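Local coordinates for protein ribosomal silencing factor RsfS (Bacillus halodurans, PDB 2O5A) that probably acts as a ribosomal silencing factor, binding ribosomal protein uL14 on the large subunit, blocking its joining with the small subunit and so repressing translation, at residues His41-Ser44 with Glu45-Gln49. Numbering follows the deposited sequence.
Sequences HGNS and EKQVQ. With MN (manganese (II) ion), chain C.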
ATOM      1  N   HIS A  41     -12.539  -3.907  -7.673  1.00 26.34           N
ATOM      2  CA  HIS A  41     -11.801  -4.203  -8.883  1.00 27.76           C
ATOM      3  C   HIS A  41     -12.693  -4.383 -10.100  1.00 26.60           C
ATOM      4  O   HIS A  41     -13.899  -4.608  -9.982  1.00 24.36           O
ATOM      5  CB  HIS A  41     -10.953  -5.460  -8.681  1.00 28.52           C
ATOM      6  CG  HIS A  41     -11.731  -6.736  -8.745  1.00 30.58           C
ATOM      7  ND1 HIS A  41     -12.427  -7.129  -9.868  1.00 31.67           N
ATOM      8  CD2 HIS A  41     -11.926  -7.710  -7.823  1.00 32.76           C
ATOM      9  CE1 HIS A  41     -13.010  -8.289  -9.637  1.00 31.08           C
ATOM     10  NE2 HIS A  41     -12.725  -8.664  -8.407  1.00 31.67           N
ATOM     11  N   GLY A  42     -12.073  -4.275 -11.269  1.00 25.49           N
ATOM     12  CA  GLY A  42     -12.783  -4.451 -12.523  1.00 22.82           C
ATOM     13  C   GLY A  42     -12.213  -5.689 -13.182  1.00 20.34           C
ATOM     14  O   GLY A  42     -11.117  -6.124 -12.829  1.00 18.77           O
ATOM     15  N   ASN A  43     -12.941  -6.262 -14.134  1.00 21.12           N
ATOM     16  CA  ASN A  43     -12.478  -7.468 -14.808  1.00 21.86           C
ATOM     17  C   ASN A  43     -11.722  -7.178 -16.100  1.00 21.33           C
ATOM     18  O   ASN A  43     -11.236  -8.094 -16.763  1.00 21.99           O
ATOM     19  CB  ASN A  43     -13.662  -8.391 -15.091  1.00 20.01           C
ATOM     20  CG  ASN A  43     -14.419  -8.763 -13.831  1.00 21.47           C
ATOM     21  OD1 ASN A  43     -13.818  -9.112 -12.817  1.00 20.60           O
ATOM     22  ND2 ASN A  43     -15.742  -8.686 -13.890  1.00 21.13           N
ATOM     23  N   SER A  44     -11.629  -5.902 -16.453  1.00 20.04           N
ATOM     24  CA  SER A  44     -10.921  -5.483 -17.657  1.00 17.67           C
ATOM     25  C   SER A  44     -10.505  -4.036 -17.459  1.00 17.53           C
ATOM     26  O   SER A  44     -11.043  -3.345 -16.596  1.00 17.08           O
ATOM     27  CB  SER A  44     -11.827  -5.591 -18.886  1.00 15.92           C
ATOM     28  OG  SER A  44     -12.828  -4.588 -18.877  1.00  4.72           O
ATOM     29  N   GLU A  45      -9.549  -3.571 -18.254  1.00 19.33           N
ATOM     30  CA  GLU A  45      -9.085  -2.199 -18.129  1.00 19.76           C
ATOM     31  C   GLU A  45     -10.186  -1.212 -18.494  1.00 20.11           C
ATOM     32  O   GLU A  45     -10.186  -0.072 -18.026  1.00 21.52           O
ATOM     33  CB  GLU A  45      -7.844  -1.986 -18.995  1.00 17.71           C
ATOM     34  CG  GLU A  45      -6.604  -2.612 -18.372  1.00 16.62           C
ATOM     35  CD  GLU A  45      -5.371  -2.502 -19.237  1.00 16.77           C
ATOM     36  OE1 GLU A  45      -4.355  -3.130 -18.876  1.00 11.60           O
ATOM     37  OE2 GLU A  45      -5.414  -1.796 -20.266  1.00 18.12           O
ATOM     38  N   LYS A  46     -11.133  -1.654 -19.317  1.00 20.20           N
ATOM     39  CA  LYS A  46     -12.249  -0.797 -19.711  1.00 20.45           C
ATOM     40  C   LYS A  46     -13.228  -0.673 -18.551  1.00 21.41           C
ATOM     41  O   LYS A  46     -13.815   0.387 -18.334  1.00 22.02           O
ATOM     42  CB  LYS A  46     -12.986  -1.377 -20.921  1.00 21.86           C
ATOM     43  CG  LYS A  46     -14.233  -0.583 -21.302  1.00 26.60           C
ATOM     44  CD  LYS A  46     -15.089  -1.325 -22.310  1.00 30.16           C
ATOM     45  CE  LYS A  46     -16.335  -0.530 -22.663  1.00 32.49           C
ATOM     46  NZ  LYS A  46     -17.215  -1.269 -23.609  1.00 35.68           N
ATOM     47  N   GLN A  47     -13.407  -1.762 -17.809  1.00 21.56           N
ATOM     48  CA  GLN A  47     -14.327  -1.749 -16.678  1.00 20.62           C
ATOM     49  C   GLN A  47     -13.728  -0.964 -15.520  1.00 20.87           C
ATOM     50  O   GLN A  47     -14.443  -0.291 -14.786  1.00 19.37           O
ATOM     51  CB  GLN A  47     -14.637  -3.172 -16.207  1.00 20.15           C
ATOM     52  CG  GLN A  47     -15.943  -3.274 -15.428  1.00 22.30           C
ATOM     53  CD  GLN A  47     -15.960  -4.428 -14.450  1.00 23.45           C
ATOM     54  OE1 GLN A  47     -15.216  -5.397 -14.599  1.00 25.61           O
ATOM     55  NE2 GLN A  47     -16.822  -4.338 -13.445  1.00 22.08           N
ATOM     56  N   VAL A  48     -12.413  -1.064 -15.358  1.00 20.71           N
ATOM     57  CA  VAL A  48     -11.726  -0.352 -14.287  1.00 19.67           C
ATOM     58  C   VAL A  48     -11.848   1.155 -14.495  1.00 22.14           C
ATOM     59  O   VAL A  48     -12.070   1.905 -13.545  1.00 22.26           O
ATOM     60  CB  VAL A  48     -10.234  -0.734 -14.230  1.00 20.16           C
ATOM     61  CG1 VAL A  48      -9.496   0.185 -13.270  1.00 20.34           C
ATOM     62  CG2 VAL A  48     -10.090  -2.182 -13.790  1.00 17.91           C
ATOM     63  N   GLN A  49     -11.706   1.589 -15.744  1.00 23.27           N
ATOM     64  CA  GLN A  49     -11.812   3.004 -16.069  1.00 22.13           C
ATOM     65  C   GLN A  49     -13.254   3.486 -15.970  1.00 23.00           C
ATOM     66  O   GLN A  49     -13.505   4.643 -15.637  1.00 23.41           O
ATOM     67  CB  GLN A  49     -11.259   3.271 -17.472  1.00 21.30           C
ATOM     68  CG  GLN A  49      -9.740   3.320 -17.523  1.00 25.47           C
ATOM     69  CD  GLN A  49      -9.195   3.467 -18.930  1.00 25.65           C
ATOM     70  OE1 GLN A  49      -8.008   3.727 -19.120  1.00 29.30           O
ATOM     71  NE2 GLN A  49     -10.058   3.294 -19.924  1.00 25.37           N
TER
HETATM   72 MN    MN C 126      -2.885  -2.549 -20.105  1.00 15.83          MN
HETATM   73  O   HOH W   1     -15.552  -6.425 -17.697  1.00 30.08           O
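Ser44 is the N-cap of helix 45-61: its OG accepts from Gln47 N at 3.1 Å. The hydroxyl can do this because OG sits between the backbone N and the carbonyl carbon (chi1 72°), turned back over the first turn. On the main chain, Val48 N donates to Ser44 O at 2.9 Å, opening the helix's own bonding pattern.

A second bond runs from the loop to the helix: Asn43 N donates to Gln47 OE1. Gln47, with CG anti to its own N (chi1 -158°) and the chain extended beyond, has OE1 modelled 2.5 Å from Asn43 N, nearly in line, a shortness not to be pressed. A water also donates to that OE1. The two side chains run side by side in the same direction, their amide planes 51° apart, and Asn43 ND2 makes a weak bond with Glu20.

Apolar contact comes from Val48, whose CG2 lies 3.7 Å from Gly42 CA; beyond it, Val48 meets Val89 and His91 of strand 85-91. At the outer end Glu45 binds a manganese ion, OE1 at 2.0 Å, and the same oxygen is hydrogen-bonded by Arg76.

With an alanine at Ser44, OG is gone, and Gln47 N would probably lose its capping acceptor, keeping a weak, bent approach to the carbonyl oxygen of residue 44. Each side of the junction thus offers a side-chain oxygen to a backbone N-H of the other, consistent with a firmly set turn from strand 36-42 into helix 45-61.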